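Local coordinates for protein EF0056 (Enterococcus faecalis, PDB 6ORI) that is of unknown molecular function but, as an enterococcal surface protein with immunoglobulin-like domains, is probably connected with biofilm formation, at residues Gly57-Ala62 with Ala129-Thr134; Ala66-Arg71 with Leu171-Asp176; Asp209-Gly214 with Leu246-Asn251. All coordinates share one frame; numbering follows the deposited sequence.

Contact 2 is the most buried of the three; contacts 1 and 3 are only partly buried. Contacts 1 and 2 belong to the same N-terminal sheet and involve consecutive strands, 50-59 and 68-74. Contact 3 pairs strands 211-221 and 239-248 of a different sheet. Contact 1 joins a strand end to a loop through a lysine, a threonine methyl and waters. Contacts 2 and 3 are antiparallel strand pairs. Contact 2 adds a buried Glu-Arg salt bridge and an asparagine gripping a turn; contact 3 adds a beta bulge and a Lys-Glu salt bridge between partly exposed residues. Contacts 1 and 3 touch. Contact 2 does not touch contact 3; their nearest atoms are about 13 Å apart.

Contact 1. Residues Gly57-Ala62 with Ala129-Thr134; sequences GKHNIA and AETTDT
Lys58 reaches over to the loop 129-134 with its ammonium group. Lys58 NZ donates a hydrogen bond to Thr132 O at 2.8 Å, in the carbonyl plane and on a lone pair. A second loop carbonyl, Thr131 O, lies 2.9 Å from Lys58 NZ. The same nitrogen also bonds to His59 O of its own strand, from above that carbonyl plane. The Lys58 chain is extended as far as CE, and a last bend (chi4 46°) turns NZ into this group of carbonyls. Their negative ends would be expected to favour the charged amine.

Thr131 supplies the apolar part. Thr131 CG2 touches the 61-62 peptide, 3.5 Å from Ala62 N. The torsion chi1 of 63° puts OG1 between the backbone N and the carbonyl carbon and leaves CG2 anti to the carbonyl carbon, where it meets that peptide. Thr131 CA makes a CA-H...O contact with His59 O at 3.3 Å. The side chains of Thr131 and His59 cross at about a right angle.

The contact continues an antiparallel pair of the N-terminal sheet, consistent with an immunoglobulin-like domain. Residues 57-59 end strand 50-59, and the loop leads into its neighbour, strand 135-144. Gly57 still bonds to Gln135 through the backbone.

Beyond that point waters link the chains. Water 1 accepts from His59 N and donates to Glu130 O at 2.8 Å. It also lies over one face of the His59 ring. Water 2 donates to Asn60 O and bonds to Thr131 OG1 at 3.2 Å.

Further out, the His59 ring is fixed at both nitrogens, ND1 by Tyr118 OH and NE2 by Gly128 O. Asn60 is held by Ser32 and Lys289, and Glu130 forms a salt bridge with Lys90.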
# COMPACT_ATOMS: atom_id res chain seq x y z
N GLY A 57 -5.77 10.26 -4.64
CA GLY A 57 -7.12 9.91 -4.29
C GLY A 57 -7.97 9.70 -5.50
O GLY A 57 -7.78 10.36 -6.52
N LYS A 58 -8.91 8.77 -5.40
CA LYS A 58 -9.86 8.58 -6.48
C LYS A 58 -11.18 8.10 -5.92
O LYS A 58 -11.24 7.21 -5.02
CB LYS A 58 -9.35 7.60 -7.54
CG LYS A 58 -10.45 7.37 -8.57
CD LYS A 58 -10.07 6.53 -9.70
CE LYS A 58 -11.29 6.07 -10.49
NZ LYS A 58 -12.28 7.13 -10.78
N HIS A 59 -12.25 8.64 -6.47
CA HIS A 59 -13.60 8.15 -6.21
C HIS A 59 -14.36 8.01 -7.51
O HIS A 59 -13.95 8.52 -8.57
CB HIS A 59 -14.35 8.98 -5.16
CG HIS A 59 -14.38 10.44 -5.45
ND1 HIS A 59 -13.31 11.26 -5.20
CD2 HIS A 59 -15.34 11.21 -5.98
CE1 HIS A 59 -13.61 12.49 -5.57
NE2 HIS A 59 -14.84 12.48 -6.06
N ASN A 60 -15.46 7.26 -7.46
CA ASN A 60 -16.09 6.75 -8.67
C ASN A 60 -17.46 7.36 -8.90
O ASN A 60 -18.00 7.26 -10.02
CB ASN A 60 -16.25 5.23 -8.59
CG ASN A 60 -14.95 4.51 -8.35
OD1 ASN A 60 -13.86 5.05 -8.55
ND2 ASN A 60 -15.06 3.26 -7.92
N ILE A 61 -18.02 7.99 -7.86
CA ILE A 61 -19.31 8.66 -7.90
C ILE A 61 -19.12 9.99 -7.18
O ILE A 61 -18.38 10.05 -6.20
CB ILE A 61 -20.40 7.83 -7.18
CG1 ILE A 61 -20.59 6.48 -7.87
CG2 ILE A 61 -21.73 8.58 -7.12
CD1 ILE A 61 -21.08 6.57 -9.31
N ALA A 62 -19.74 11.05 -7.67
CA ALA A 62 -19.54 12.35 -7.07
C ALA A 62 -19.74 12.28 -5.56
O ALA A 62 -20.63 11.60 -5.06
CB ALA A 62 -20.49 13.36 -7.70
N ALA A 129 -16.54 16.52 -7.44
CA ALA A 129 -17.32 16.24 -8.62
C ALA A 129 -16.54 15.47 -9.68
O ALA A 129 -17.13 15.03 -10.67
CB ALA A 129 -17.87 17.54 -9.21
N GLU A 130 -15.24 15.29 -9.48
CA GLU A 130 -14.42 14.64 -10.49
C GLU A 130 -14.28 13.17 -10.12
O GLU A 130 -13.89 12.84 -8.99
CB GLU A 130 -13.07 15.37 -10.61
CG GLU A 130 -13.24 16.78 -11.17
CD GLU A 130 -12.00 17.66 -11.10
OE1 GLU A 130 -10.88 17.13 -10.96
OE2 GLU A 130 -12.15 18.91 -11.17
N THR A 131 -14.63 12.30 -11.06
CA THR A 131 -14.70 10.86 -10.79
C THR A 131 -13.94 10.05 -11.82
O THR A 131 -14.25 8.88 -12.07
CB THR A 131 -16.15 10.39 -10.80
OG1 THR A 131 -16.71 10.59 -12.11
CG2 THR A 131 -16.95 11.14 -9.79
N THR A 132 -12.91 10.65 -12.41
CA THR A 132 -12.20 9.99 -13.50
C THR A 132 -10.78 9.67 -13.05
O THR A 132 -10.58 8.84 -12.16
CB THR A 132 -12.28 10.82 -14.78
OG1 THR A 132 -11.69 12.09 -14.59
CG2 THR A 132 -13.74 11.01 -15.19
N ASP A 133 -9.79 10.31 -13.65
CA ASP A 133 -8.39 9.95 -13.41
C ASP A 133 -7.98 10.23 -11.98
O ASP A 133 -8.41 11.22 -11.39
CB ASP A 133 -7.47 10.76 -14.34
CG ASP A 133 -7.76 10.51 -15.79
OD1 ASP A 133 -8.29 9.42 -16.11
OD2 ASP A 133 -7.42 11.40 -16.60
N THR A 134 -7.09 9.41 -11.45
CA THR A 134 -6.55 9.64 -10.12
C THR A 134 -6.15 11.09 -9.90
O THR A 134 -5.48 11.67 -10.75
CB THR A 134 -5.32 8.75 -9.92
OG1 THR A 134 -5.67 7.39 -10.16
CG2 THR A 134 -4.76 8.90 -8.50
O HOH W 1 -11.80 11.08 -8.28
O HOH W 2 -19.34 8.87 -11.81

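Contact 2. Residues Ala66-Arg71 with Leu171-Asp176; sequences ANWEIR and LVSHQD
Glu69 and Val172 form an antiparallel hydrogen-bonded pair, with two nearly straight N-H...O bonds, between non-hydrogen-bonded pairs Trp68-Ser173 and Ile70-Leu171. His174 N extends the ladder to Asn67 O at 3.0 Å.

Asn67 grips the turn that follows the strand. Asn67 OD1 accepts from Gln175 N at 2.8 Å, in the carbonyl plane. Asn67 ND2 donates to Ser173 OG at 2.9 Å, and Ser173 OG donates to Asp176 OD2. CG lies anti to the backbone N (chi1 -175°), which carries the amide across to the turn. ND2 also sits over one face of the Trp68 ring. Leu171 CD1 packs against Trp68 CB and Ile70 CG1 on the same side of the sheet.

On the other side, in a salt bridge, Arg71 holds Glu69 OE1 side-on with NE and NH2, each 2.9 Å from that oxygen. Val172 CG2 lies over one face of the guanidinium. The His174 ring stands almost perpendicular to the Glu69 carboxylate. Its NE2 bonds only weakly to OE2, while ND1 bonds to Asp178. Water 3, 2.8 Å from His174 NE2, donates to Ala66 O and bridges the segments. Asp178 and Glu21 also pair with Arg71.

This antiparallel pair, with Trp68, Ile70 and Leu171 packing on one face and the Glu69-Arg71 salt bridge on the other, is followed by a short 3-10 segment at 174-175. The N-terminal sheet is consistent with an immunoglobulin-like domain.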
# COMPACT_ATOMS: atom_id res chain seq x y z
N ALA A 66 -17.87 17.85 4.26
CA ALA A 66 -16.82 17.61 5.24
C ALA A 66 -16.97 16.26 5.93
O ALA A 66 -16.21 15.97 6.84
CB ALA A 66 -16.84 18.71 6.27
N ASN A 67 -17.91 15.42 5.52
CA ASN A 67 -18.06 14.12 6.14
C ASN A 67 -16.80 13.26 6.08
O ASN A 67 -16.53 12.46 6.98
CB ASN A 67 -19.20 13.34 5.50
CG ASN A 67 -19.46 12.04 6.21
OD1 ASN A 67 -19.83 12.02 7.38
ND2 ASN A 67 -19.21 10.93 5.53
N TRP A 68 -16.09 13.39 4.97
CA TRP A 68 -15.00 12.51 4.59
C TRP A 68 -13.69 13.12 5.04
O TRP A 68 -13.31 14.20 4.60
CB TRP A 68 -15.03 12.35 3.09
CG TRP A 68 -16.37 11.98 2.56
CD1 TRP A 68 -17.18 12.77 1.81
CD2 TRP A 68 -17.08 10.75 2.75
NE1 TRP A 68 -18.35 12.11 1.51
CE2 TRP A 68 -18.31 10.87 2.08
CE3 TRP A 68 -16.81 9.56 3.43
CZ2 TRP A 68 -19.26 9.86 2.07
CZ3 TRP A 68 -17.74 8.55 3.40
CH2 TRP A 68 -18.96 8.70 2.73
N GLU A 69 -13.00 12.40 5.92
CA GLU A 69 -11.76 12.90 6.51
C GLU A 69 -10.62 11.92 6.30
O GLU A 69 -10.71 10.75 6.66
CB GLU A 69 -11.95 13.14 8.00
CG GLU A 69 -10.75 13.72 8.70
CD GLU A 69 -11.09 14.11 10.10
OE1 GLU A 69 -11.01 13.22 10.99
OE2 GLU A 69 -11.50 15.27 10.30
N ILE A 70 -9.54 12.42 5.73
CA ILE A 70 -8.34 11.64 5.53
C ILE A 70 -7.54 11.69 6.81
O ILE A 70 -7.35 12.78 7.39
CB ILE A 70 -7.49 12.22 4.38
CG1 ILE A 70 -8.23 12.12 3.04
CG2 ILE A 70 -6.12 11.52 4.29
CD1 ILE A 70 -7.57 12.90 1.92
N ARG A 71 -7.11 10.53 7.28
CA ARG A 71 -6.24 10.44 8.43
C ARG A 71 -4.92 9.83 8.02
O ARG A 71 -4.86 8.91 7.21
CB ARG A 71 -6.89 9.67 9.56
CG ARG A 71 -8.00 10.53 10.18
CD ARG A 71 -8.57 10.01 11.45
NE ARG A 71 -9.64 10.88 11.91
CZ ARG A 71 -10.41 10.61 12.95
NH1 ARG A 71 -10.25 9.49 13.63
NH2 ARG A 71 -11.36 11.46 13.27
N LEU A 171 -9.37 6.65 5.26
CA LEU A 171 -10.51 7.55 5.17
C LEU A 171 -11.54 7.20 6.21
O LEU A 171 -11.90 6.03 6.34
CB LEU A 171 -11.10 7.42 3.78
CG LEU A 171 -12.26 8.35 3.45
CD1 LEU A 171 -11.77 9.77 3.41
CD2 LEU A 171 -12.88 7.94 2.11
N VAL A 172 -12.02 8.20 6.95
CA VAL A 172 -13.10 7.97 7.91
C VAL A 172 -14.30 8.81 7.54
O VAL A 172 -14.20 9.76 6.77
CB VAL A 172 -12.70 8.26 9.37
CG1 VAL A 172 -11.48 7.41 9.79
CG2 VAL A 172 -12.42 9.73 9.55
N SER A 173 -15.44 8.42 8.10
CA SER A 173 -16.70 9.05 7.83
C SER A 173 -17.33 9.53 9.14
O SER A 173 -17.63 8.72 10.02
CB SER A 173 -17.60 8.02 7.16
OG SER A 173 -18.94 8.52 7.09
N HIS A 174 -17.51 10.83 9.28
CA HIS A 174 -18.03 11.39 10.53
C HIS A 174 -19.46 10.90 10.84
O HIS A 174 -19.78 10.66 12.01
CB HIS A 174 -17.96 12.93 10.51
CG HIS A 174 -16.57 13.49 10.47
ND1 HIS A 174 -15.53 13.01 11.23
CD2 HIS A 174 -16.06 14.53 9.76
CE1 HIS A 174 -14.44 13.71 10.98
NE2 HIS A 174 -14.74 14.64 10.10
N GLN A 175 -20.29 10.72 9.81
CA GLN A 175 -21.68 10.30 9.99
C GLN A 175 -21.75 8.84 10.45
O GLN A 175 -22.80 8.37 10.91
CB GLN A 175 -22.48 10.49 8.69
CG GLN A 175 -22.02 9.61 7.52
CD GLN A 175 -22.57 10.02 6.17
OE1 GLN A 175 -23.04 11.13 5.99
NE2 GLN A 175 -22.49 9.11 5.20
N ASP A 176 -20.65 8.12 10.27
CA ASP A 176 -20.53 6.72 10.70
C ASP A 176 -19.62 6.60 11.93
O ASP A 176 -18.88 5.63 12.08
CB ASP A 176 -19.97 5.88 9.55
CG ASP A 176 -20.88 5.85 8.34
OD1 ASP A 176 -22.00 5.32 8.49
OD2 ASP A 176 -20.50 6.34 7.26
O HOH W 3 -14.25 16.82 8.44

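Contact 3. Residues Asp209-Gly214 with Leu246-Asn251; sequences DQFKHG and LTKEKN
The Phe211 ring meets Thr247 O at its edge, near the ring plane. Leu246 CB approaches the same ring obliquely, 3.9 Å from Phe211 CE1, and Lys248 CG also comes in at a slant. Outside the pair, Phe252 meets this ring edge-to-face. The CB atoms of His213 and Thr247 pack against each other on the other side of the sheet, where Thr247 OG1 bonds to Asp33.

Lys212 points toward the opposite segment. Its bends at chi3 and chi4 bring Lys212 NZ to Glu249 OE1 at 2.7 Å, a salt bridge in which NZ approaches OE1 from above the carboxylate plane. Glu249 is deposited in two conformers, so the bridge is certain for only one of them. Water 5 accepts from Lys212 NZ and donates to Glu249 O.

At the strand ends, Glu249 N bonds to Gln210 O at 2.9 Å. Water 4 joins Gln210 O and OE1 to Lys250 N.

Thr247 N donates to His213 O at 2.9 Å. Thr247 O accepts two backbone bonds, from Lys212 N at 2.8 Å and a weak one from His213 N at 3.3 Å. Two residues thus face one, a classic beta bulge in an antiparallel pair.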
# COMPACT_ATOMS: atom_id res chain seq x y z
N ASP A 209 4.08 5.95 -18.82
CA ASP A 209 3.25 7.02 -18.28
C ASP A 209 1.84 6.55 -17.94
O ASP A 209 0.92 7.38 -17.82
CB ASP A 209 3.17 8.17 -19.30
CG ASP A 209 2.60 7.74 -20.64
OD1 ASP A 209 2.39 6.52 -20.87
OD2 ASP A 209 2.36 8.65 -21.48
N GLN A 210 1.65 5.24 -17.75
CA GLN A 210 0.32 4.71 -17.52
C GLN A 210 -0.03 4.48 -16.05
O GLN A 210 -1.21 4.46 -15.68
CB GLN A 210 0.11 3.42 -18.32
CG GLN A 210 0.13 3.67 -19.81
CD GLN A 210 -0.92 4.65 -20.22
OE1 GLN A 210 -2.10 4.45 -19.95
NE2 GLN A 210 -0.49 5.76 -20.82
N PHE A 211 0.99 4.31 -15.22
CA PHE A 211 0.78 4.10 -13.79
C PHE A 211 1.40 5.22 -12.98
O PHE A 211 2.45 5.75 -13.34
CB PHE A 211 1.33 2.75 -13.37
CG PHE A 211 0.55 1.63 -13.96
CD1 PHE A 211 -0.64 1.25 -13.41
CD2 PHE A 211 0.98 0.99 -15.11
CE1 PHE A 211 -1.39 0.23 -13.96
CE2 PHE A 211 0.23 -0.00 -15.66
CZ PHE A 211 -0.96 -0.38 -15.09
N LYS A 212 0.71 5.59 -11.91
CA LYS A 212 1.15 6.63 -11.01
C LYS A 212 1.84 6.10 -9.77
O LYS A 212 2.76 6.72 -9.25
CB LYS A 212 -0.06 7.48 -10.63
CG LYS A 212 0.33 8.77 -9.94
CD LYS A 212 -0.85 9.54 -9.39
CE LYS A 212 -1.76 10.04 -10.47
NZ LYS A 212 -1.13 11.00 -11.43
N HIS A 213 1.42 4.93 -9.28
CA HIS A 213 1.91 4.43 -8.01
C HIS A 213 1.59 2.94 -7.88
O HIS A 213 0.62 2.44 -8.43
CB HIS A 213 1.24 5.21 -6.88
CG HIS A 213 1.80 4.96 -5.51
ND1 HIS A 213 3.06 5.37 -5.13
CD2 HIS A 213 1.25 4.37 -4.43
CE1 HIS A 213 3.26 5.03 -3.87
NE2 HIS A 213 2.18 4.44 -3.42
N GLY A 214 2.45 2.24 -7.14
CA GLY A 214 2.23 0.88 -6.74
C GLY A 214 2.42 0.77 -5.24
O GLY A 214 3.27 1.45 -4.66
N LEU A 246 -2.31 -1.02 -7.89
CA LEU A 246 -1.78 -0.14 -8.92
C LEU A 246 -2.72 1.03 -9.13
O LEU A 246 -3.92 0.83 -9.41
CB LEU A 246 -1.58 -0.89 -10.24
CG LEU A 246 -0.64 -2.09 -10.12
CD1 LEU A 246 -0.61 -2.81 -11.44
CD2 LEU A 246 0.73 -1.67 -9.75
N THR A 247 -2.20 2.22 -8.94
CA THR A 247 -2.92 3.48 -9.14
C THR A 247 -2.58 3.95 -10.54
O THR A 247 -1.39 4.16 -10.85
CB THR A 247 -2.41 4.48 -8.11
OG1 THR A 247 -2.66 3.98 -6.78
CG2 THR A 247 -3.00 5.86 -8.30
N LYS A 248 -3.58 4.14 -11.38
CA LYS A 248 -3.34 4.57 -12.74
C LYS A 248 -3.13 6.07 -12.87
O LYS A 248 -3.55 6.86 -12.03
CB LYS A 248 -4.51 4.18 -13.62
CG LYS A 248 -4.72 2.68 -13.75
CD LYS A 248 -5.89 2.38 -14.71
CE LYS A 248 -6.17 0.90 -14.83
NZ LYS A 248 -7.21 0.65 -15.88
N GLU A 249 -2.48 6.46 -13.96
CA GLU A 249 -2.36 7.85 -14.34
C GLU A 249 -3.61 8.30 -15.09
O GLU A 249 -4.17 9.37 -14.80
CB GLU A 249 -1.11 8.01 -15.22
CG GLU A 249 -0.80 9.43 -15.65
CD GLU A 249 -0.34 10.30 -14.51
OE1 GLU A 249 0.06 9.76 -13.45
OE2 GLU A 249 -0.38 11.54 -14.68
N LYS A 250 -4.06 7.50 -16.05
CA LYS A 250 -5.26 7.78 -16.85
C LYS A 250 -6.16 6.52 -16.83
O LYS A 250 -6.52 6.07 -15.76
CB LYS A 250 -4.87 8.19 -18.27
CG LYS A 250 -4.07 9.48 -18.34
CD LYS A 250 -4.94 10.69 -18.17
CE LYS A 250 -4.66 11.75 -19.23
NZ LYS A 250 -3.21 12.03 -19.42
N ASN A 251 -6.47 5.94 -18.00
CA ASN A 251 -7.44 4.85 -18.09
C ASN A 251 -6.86 3.66 -18.88
O ASN A 251 -7.49 3.14 -19.81
CB ASN A 251 -8.75 5.33 -18.73
CG ASN A 251 -8.58 5.79 -20.15
OD1 ASN A 251 -7.53 6.28 -20.53
ND2 ASN A 251 -9.61 5.57 -20.96
O HOH W 4 -3.37 4.97 -17.31
O HOH W 5 -3.75 11.17 -12.90
O HOH W 6 -1.05 2.13 -5.46